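PDB 6NYR: Crov588 from Cafeteriavirus, which is of unknown function but folds into a nearly closed ring of leucine-rich repeats of the FNIP type, which may serve as a binding scaffold. Local coordinates for residues N207-Q221 with P228-Q242. Sequence-based numbering, arbitrary orientation.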
loop_
_atom_site.group_PDB
_atom_site.type_symbol
_atom_site.label_atom_id
_atom_site.label_comp_id
_atom_site.label_asym_id
_atom_site.label_seq_id
_atom_site.Cartn_x
_atom_site.Cartn_y
_atom_site.Cartn_z
ATOM N N ASN A 207 -16.434 -11.374 31.572
ATOM C CA ASN A 207 -16.700 -9.983 31.907
ATOM C C ASN A 207 -15.627 -9.026 31.423
ATOM O O ASN A 207 -15.740 -7.820 31.670
ATOM C CB ASN A 207 -16.809 -9.843 33.428
ATOM C CG ASN A 207 -15.456 -10.002 34.124
ATOM O OD1 ASN A 207 -14.513 -10.562 33.553
ATOM N ND2 ASN A 207 -15.355 -9.504 35.353
ATOM N N SER A 208 -14.602 -9.526 30.744
ATOM C CA SER A 208 -13.480 -8.707 30.319
ATOM C C SER A 208 -13.341 -8.590 28.812
ATOM O O SER A 208 -12.431 -7.894 28.343
ATOM C CB SER A 208 -12.180 -9.279 30.901
ATOM O OG SER A 208 -12.075 -10.664 30.600
ATOM N N LEU A 209 -14.217 -9.223 28.041
ATOM C CA LEU A 209 -14.055 -9.260 26.594
ATOM C C LEU A 209 -14.343 -7.889 25.993
ATOM O O LEU A 209 -15.354 -7.257 26.311
ATOM C CB LEU A 209 -14.992 -10.310 25.998
ATOM C CG LEU A 209 -14.715 -10.795 24.575
ATOM C CD1 LEU A 209 -13.403 -11.567 24.544
ATOM C CD2 LEU A 209 -15.851 -11.660 24.056
ATOM N N THR A 210 -13.436 -7.420 25.134
ATOM C CA THR A 210 -13.597 -6.143 24.451
ATOM C C THR A 210 -13.814 -6.280 22.952
ATOM O O THR A 210 -14.490 -5.436 22.364
ATOM C CB THR A 210 -12.371 -5.246 24.690
ATOM O OG1 THR A 210 -11.185 -5.894 24.213
ATOM C CG2 THR A 210 -12.222 -4.933 26.175
ATOM N N HIS A 211 -13.259 -7.316 22.322
ATOM C CA HIS A 211 -13.318 -7.483 20.873
ATOM C C HIS A 211 -13.864 -8.872 20.569
ATOM O O HIS A 211 -13.275 -9.875 20.988
ATOM C CB HIS A 211 -11.936 -7.323 20.229
ATOM C CG HIS A 211 -11.421 -5.918 20.218
ATOM N ND1 HIS A 211 -11.154 -5.211 21.370
ATOM C CD2 HIS A 211 -11.100 -5.098 19.189
ATOM C CE1 HIS A 211 -10.701 -4.011 21.052
ATOM N NE2 HIS A 211 -10.659 -3.916 19.736
ATOM N N LEU A 212 -14.968 -8.934 19.826
ATOM C CA LEU A 212 -15.592 -10.199 19.456
ATOM C C LEU A 212 -15.802 -10.209 17.950
ATOM O O LEU A 212 -16.495 -9.339 17.410
ATOM C CB LEU A 212 -16.923 -10.401 20.185
ATOM C CG LEU A 212 -17.705 -11.664 19.825
ATOM C CD1 LEU A 212 -16.881 -12.914 20.097
ATOM C CD2 LEU A 212 -19.030 -11.721 20.583
ATOM N N THR A 213 -15.214 -11.197 17.281
ATOM C CA THR A 213 -15.305 -11.347 15.838
ATOM C C THR A 213 -15.852 -12.728 15.511
ATOM O O THR A 213 -15.312 -13.735 15.980
ATOM C CB THR A 213 -13.929 -11.175 15.173
ATOM O OG1 THR A 213 -13.404 -9.880 15.478
ATOM C CG2 THR A 213 -14.029 -11.341 13.663
ATOM N N PHE A 214 -16.925 -12.770 14.721
ATOM C CA PHE A 214 -17.457 -14.023 14.205
ATOM C C PHE A 214 -16.981 -14.245 12.775
ATOM O O PHE A 214 -16.491 -13.334 12.099
ATOM C CB PHE A 214 -18.995 -14.059 14.250
ATOM C CG PHE A 214 -19.554 -14.078 15.634
ATOM C CD1 PHE A 214 -19.474 -15.221 16.411
ATOM C CD2 PHE A 214 -20.167 -12.955 16.160
ATOM C CE1 PHE A 214 -19.979 -15.242 17.695
ATOM C CE2 PHE A 214 -20.682 -12.967 17.443
ATOM C CZ PHE A 214 -20.588 -14.112 18.212
ATOM N N GLY A 215 -17.164 -15.475 12.308
ATOM C CA GLY A 215 -16.740 -15.861 10.981
ATOM C C GLY A 215 -17.867 -16.254 10.049
ATOM O O GLY A 215 -19.050 -16.082 10.359
ATOM N N TRP A 216 -17.483 -16.841 8.914
ATOM C CA TRP A 216 -18.381 -17.083 7.792
ATOM C C TRP A 216 -19.733 -17.650 8.197
ATOM O O TRP A 216 -20.775 -17.078 7.860
ATOM C CB TRP A 216 -17.663 -18.029 6.823
ATOM C CG TRP A 216 -18.286 -18.249 5.485
ATOM C CD1 TRP A 216 -19.369 -19.027 5.196
ATOM C CD2 TRP A 216 -17.828 -17.720 4.238
ATOM N NE1 TRP A 216 -19.625 -18.999 3.849
ATOM C CE2 TRP A 216 -18.692 -18.205 3.237
ATOM C CE3 TRP A 216 -16.774 -16.877 3.870
ATOM C CZ2 TRP A 216 -18.537 -17.870 1.893
ATOM C CZ3 TRP A 216 -16.623 -16.545 2.537
ATOM C CH2 TRP A 216 -17.497 -17.040 1.565
ATOM N N TYR A 217 -19.742 -18.775 8.907
ATOM C CA TYR A 217 -20.977 -19.531 9.071
ATOM C C TYR A 217 -21.751 -19.201 10.343
ATOM O O TYR A 217 -22.860 -19.721 10.517
ATOM C CB TYR A 217 -20.692 -21.045 9.040
ATOM C CG TYR A 217 -20.395 -21.580 7.653
ATOM C CD1 TYR A 217 -21.423 -21.889 6.768
ATOM C CD2 TYR A 217 -19.088 -21.776 7.226
ATOM C CE1 TYR A 217 -21.156 -22.365 5.501
ATOM C CE2 TYR A 217 -18.813 -22.260 5.960
ATOM C CZ TYR A 217 -19.850 -22.552 5.101
ATOM O OH TYR A 217 -19.576 -23.032 3.840
ATOM N N PHE A 218 -21.223 -18.365 11.232
ATOM C CA PHE A 218 -21.945 -18.096 12.467
ATOM C C PHE A 218 -23.299 -17.465 12.163
ATOM O O PHE A 218 -23.376 -16.422 11.503
ATOM C CB PHE A 218 -21.162 -17.175 13.391
ATOM C CG PHE A 218 -21.898 -16.860 14.666
ATOM C CD1 PHE A 218 -21.902 -17.762 15.721
ATOM C CD2 PHE A 218 -22.606 -15.679 14.799
ATOM C CE1 PHE A 218 -22.584 -17.480 16.888
ATOM C CE2 PHE A 218 -23.290 -15.392 15.965
ATOM C CZ PHE A 218 -23.278 -16.294 17.009
ATOM N N ASN A 219 -24.367 -18.090 12.655
ATOM C CA ASN A 219 -25.708 -17.557 12.442
ATOM C C ASN A 219 -26.661 -18.036 13.530
ATOM O O ASN A 219 -27.663 -18.699 13.240
ATOM C CB ASN A 219 -26.237 -17.956 11.064
ATOM C CG ASN A 219 -27.477 -17.174 10.672
ATOM O OD1 ASN A 219 -27.773 -16.128 11.252
ATOM N ND2 ASN A 219 -28.198 -17.668 9.680
ATOM N N GLN A 220 -26.358 -17.699 14.780
ATOM C CA GLN A 220 -27.213 -18.008 15.914
ATOM C C GLN A 220 -27.682 -16.707 16.544
ATOM O O GLN A 220 -26.984 -15.691 16.488
ATOM C CB GLN A 220 -26.474 -18.843 16.966
ATOM C CG GLN A 220 -25.964 -20.177 16.467
ATOM C CD GLN A 220 -27.082 -21.132 16.103
ATOM O OE1 GLN A 220 -28.101 -21.210 16.791
ATOM N NE2 GLN A 220 -26.897 -21.864 15.010
ATOM N N GLN A 221 -28.866 -16.738 17.150
ATOM C CA GLN A 221 -29.357 -15.539 17.809
ATOM C C GLN A 221 -28.473 -15.143 18.985
ATOM O O GLN A 221 -27.849 -15.980 19.641
ATOM C CB GLN A 221 -30.799 -15.681 18.290
ATOM C CG GLN A 221 -31.769 -15.682 17.162
ATOM C CD GLN A 221 -33.171 -15.300 17.599
ATOM O OE1 GLN A 221 -33.508 -15.331 18.783
ATOM N NE2 GLN A 221 -33.932 -14.760 16.657
ATOM N N PRO A 228 -21.020 -9.245 27.031
ATOM C CA PRO A 228 -20.617 -8.571 28.271
ATOM C C PRO A 228 -20.612 -7.058 28.127
ATOM O O PRO A 228 -20.444 -6.509 27.035
ATOM C CB PRO A 228 -19.207 -9.113 28.535
ATOM C CG PRO A 228 -18.704 -9.547 27.185
ATOM C CD PRO A 228 -19.912 -10.003 26.413
ATOM N N ASN A 229 -20.792 -6.382 29.266
ATOM C CA ASN A 229 -20.813 -4.924 29.300
ATOM C C ASN A 229 -19.442 -4.299 29.074
ATOM O O ASN A 229 -19.325 -3.072 29.159
ATOM C CB ASN A 229 -21.390 -4.427 30.633
ATOM C CG ASN A 229 -22.899 -4.573 30.703
ATOM O OD1 ASN A 229 -23.595 -4.413 29.698
ATOM N ND2 ASN A 229 -23.414 -4.863 31.895
ATOM N N SER A 230 -18.407 -5.097 28.813
ATOM C CA SER A 230 -17.094 -4.564 28.475
ATOM C C SER A 230 -16.861 -4.489 26.972
ATOM O O SER A 230 -15.919 -3.814 26.539
ATOM C CB SER A 230 -15.990 -5.421 29.109
ATOM O OG SER A 230 -16.131 -6.786 28.755
ATOM N N LEU A 231 -17.698 -5.148 26.172
ATOM C CA LEU A 231 -17.472 -5.221 24.736
ATOM C C LEU A 231 -17.500 -3.834 24.107
ATOM O O LEU A 231 -18.445 -3.064 24.307
ATOM C CB LEU A 231 -18.533 -6.110 24.088
ATOM C CG LEU A 231 -18.115 -6.796 22.789
ATOM C CD1 LEU A 231 -17.071 -7.875 23.088
ATOM C CD2 LEU A 231 -19.311 -7.375 22.053
ATOM N N THR A 232 -16.461 -3.524 23.329
ATOM C CA THR A 232 -16.429 -2.307 22.534
ATOM C C THR A 232 -16.446 -2.562 21.033
ATOM O O THR A 232 -16.866 -1.678 20.280
ATOM C CB THR A 232 -15.175 -1.486 22.870
ATOM O OG1 THR A 232 -14.005 -2.182 22.415
ATOM C CG2 THR A 232 -15.079 -1.268 24.372
ATOM N N TYR A 233 -16.005 -3.736 20.587
ATOM C CA TYR A 233 -15.861 -4.065 19.177
ATOM C C TYR A 233 -16.624 -5.352 18.901
ATOM O O TYR A 233 -16.413 -6.360 19.586
ATOM C CB TYR A 233 -14.378 -4.220 18.802
ATOM C CG TYR A 233 -14.131 -4.541 17.344
ATOM C CD1 TYR A 233 -14.324 -5.825 16.856
ATOM C CD2 TYR A 233 -13.696 -3.564 16.454
ATOM C CE1 TYR A 233 -14.103 -6.131 15.529
ATOM C CE2 TYR A 233 -13.470 -3.862 15.125
ATOM C CZ TYR A 233 -13.674 -5.150 14.665
ATOM O OH TYR A 233 -13.454 -5.462 13.342
ATOM N N LEU A 234 -17.520 -5.311 17.912
ATOM C CA LEU A 234 -18.305 -6.480 17.520
ATOM C C LEU A 234 -18.362 -6.551 16.002
ATOM O O LEU A 234 -18.874 -5.631 15.357
ATOM C CB LEU A 234 -19.718 -6.416 18.114
ATOM C CG LEU A 234 -20.681 -7.557 17.797
ATOM C CD1 LEU A 234 -20.122 -8.884 18.274
ATOM C CD2 LEU A 234 -22.042 -7.294 18.425
ATOM N N GLU A 235 -17.846 -7.644 15.438
ATOM C CA GLU A 235 -17.833 -7.858 13.995
ATOM C C GLU A 235 -18.470 -9.202 13.677
ATOM O O GLU A 235 -17.958 -10.246 14.098
ATOM C CB GLU A 235 -16.406 -7.809 13.441
ATOM C CG GLU A 235 -16.308 -8.201 11.971
ATOM C CD GLU A 235 -14.881 -8.188 11.447
ATOM O OE1 GLU A 235 -14.010 -7.598 12.115
ATOM O OE2 GLU A 235 -14.640 -8.760 10.365
ATOM N N PHE A 236 -19.571 -9.177 12.928
ATOM C CA PHE A 236 -20.222 -10.404 12.502
ATOM C C PHE A 236 -19.618 -10.917 11.195
ATOM O O PHE A 236 -18.916 -10.205 10.476
ATOM C CB PHE A 236 -21.733 -10.211 12.317
ATOM C CG PHE A 236 -22.473 -9.996 13.597
ATOM C CD1 PHE A 236 -22.659 -11.037 14.483
ATOM C CD2 PHE A 236 -22.990 -8.751 13.914
ATOM C CE1 PHE A 236 -23.332 -10.842 15.669
ATOM C CE2 PHE A 236 -23.669 -8.550 15.096
ATOM C CZ PHE A 236 -23.840 -9.597 15.974
ATOM N N GLY A 237 -19.927 -12.176 10.882
ATOM C CA GLY A 237 -19.429 -12.821 9.690
ATOM C C GLY A 237 -20.438 -12.821 8.554
ATOM O O GLY A 237 -21.511 -12.217 8.625
ATOM N N ARG A 238 -20.069 -13.524 7.482
ATOM C CA ARG A 238 -20.845 -13.478 6.249
ATOM C C ARG A 238 -22.313 -13.801 6.501
ATOM O O ARG A 238 -23.207 -13.064 6.072
ATOM C CB ARG A 238 -20.246 -14.445 5.227
ATOM C CG ARG A 238 -20.863 -14.354 3.842
ATOM C CD ARG A 238 -20.477 -15.549 2.985
ATOM N NE ARG A 238 -21.102 -15.509 1.665
ATOM C CZ ARG A 238 -22.267 -16.065 1.346
ATOM N NH1 ARG A 238 -22.972 -16.726 2.248
ATOM N NH2 ARG A 238 -22.724 -15.958 0.109
ATOM N N ASN A 239 -22.580 -14.913 7.186
ATOM C CA ASN A 239 -23.912 -15.495 7.215
ATOM C C ASN A 239 -24.790 -15.019 8.365
ATOM O O ASN A 239 -25.977 -15.363 8.391
ATOM C CB ASN A 239 -23.809 -17.023 7.291
ATOM C CG ASN A 239 -23.342 -17.645 5.993
ATOM O OD1 ASN A 239 -23.086 -16.948 5.011
ATOM N ND2 ASN A 239 -23.204 -18.967 5.987
ATOM N N PHE A 240 -24.256 -14.265 9.324
ATOM C CA PHE A 240 -25.086 -13.854 10.448
ATOM C C PHE A 240 -26.265 -13.020 9.957
ATOM O O PHE A 240 -26.077 -11.979 9.318
ATOM C CB PHE A 240 -24.298 -13.053 11.473
ATOM C CG PHE A 240 -25.165 -12.491 12.567
ATOM C CD1 PHE A 240 -25.537 -13.273 13.645
ATOM C CD2 PHE A 240 -25.644 -11.192 12.490
ATOM C CE1 PHE A 240 -26.350 -12.759 14.643
ATOM C CE2 PHE A 240 -26.454 -10.677 13.479
ATOM C CZ PHE A 240 -26.809 -11.463 14.559
ATOM N N ASN A 241 -27.479 -13.465 10.272
ATOM C CA ASN A 241 -28.688 -12.777 9.842
ATOM C C ASN A 241 -29.821 -13.074 10.827
ATOM O O ASN A 241 -30.856 -13.646 10.486
ATOM C CB ASN A 241 -29.065 -13.188 8.421
ATOM C CG ASN A 241 -30.081 -12.250 7.790
ATOM O OD1 ASN A 241 -30.252 -11.113 8.238
ATOM N ND2 ASN A 241 -30.767 -12.722 6.751
ATOM N N GLN A 242 -29.631 -12.691 12.085
ATOM C CA GLN A 242 -30.648 -12.855 13.113
ATOM C C GLN A 242 -31.083 -11.489 13.626
ATOM O O GLN A 242 -30.305 -10.531 13.614
ATOM C CB GLN A 242 -30.137 -13.693 14.293
ATOM C CG GLN A 242 -29.777 -15.111 13.922
ATOM C CD GLN A 242 -30.982 -15.903 13.467
ATOM O OE1 GLN A 242 -32.045 -15.852 14.091
ATOM N NE2 GLN A 242 -30.831 -16.624 12.363
HETATM O O HOH W 1 -21.461 -14.949 10.949
HETATM O O HOH W 2 -24.513 -20.847 8.384
#
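Ser230 meets the preceding coil through its hydroxyl, whose OG donates to Leu209 O at 2.6 Å, arriving from above the carbonyl plane. Leu231 then lies alongside Leu209, both pointing the same way, while Thr210 O is gripped twice: Thr232 N sits in its carbonyl plane on a lone pair, and Tyr233 N approaches nearly head-on, with a C=O...N angle of 170°. Strand 233-235 runs parallel to strand 211-213, with 4.8 Å between axes. Tyr233 CB lies over one face of the His211 ring, toward its rim, in a CH-pi contact 3.7 Å from the centroid; CG anti to the backbone N (chi1 -179°) carries the phenol toward Glu235, where OH donates to OE1. On the other face of the strands, Leu234 lies beside Leu212, its CD1 3.8 Å from Leu212 CD2. Phe236 packs rim to rim with Phe214, their planes only 7° apart. Gly237 CA comes 3.4 Å from Gly215 O, and a water donates to Gly215 O and Phe218 O and accepts weakly from Gly237 N and Phe240 N. The extended Arg238 chain runs beside Trp216, with CD over the indole face, 3.4 Å from the six-membered ring centroid; its NH1 bonds Asn239 OD1. Asn219 OD1 accepts Asn241 N at 2.9 Å and Gln242 NE2 at 3.3 Å from opposite faces of its amide; Asn241 OD1 in turn accepts Asn263 N, passing the asparagine link to the next coil. Equivalent residues stacked 22 positions apart, with a parallel strand, leucine and phenylalanine core and asparagine bonds between coils, identify successive turns of a leucine-rich-repeat solenoid.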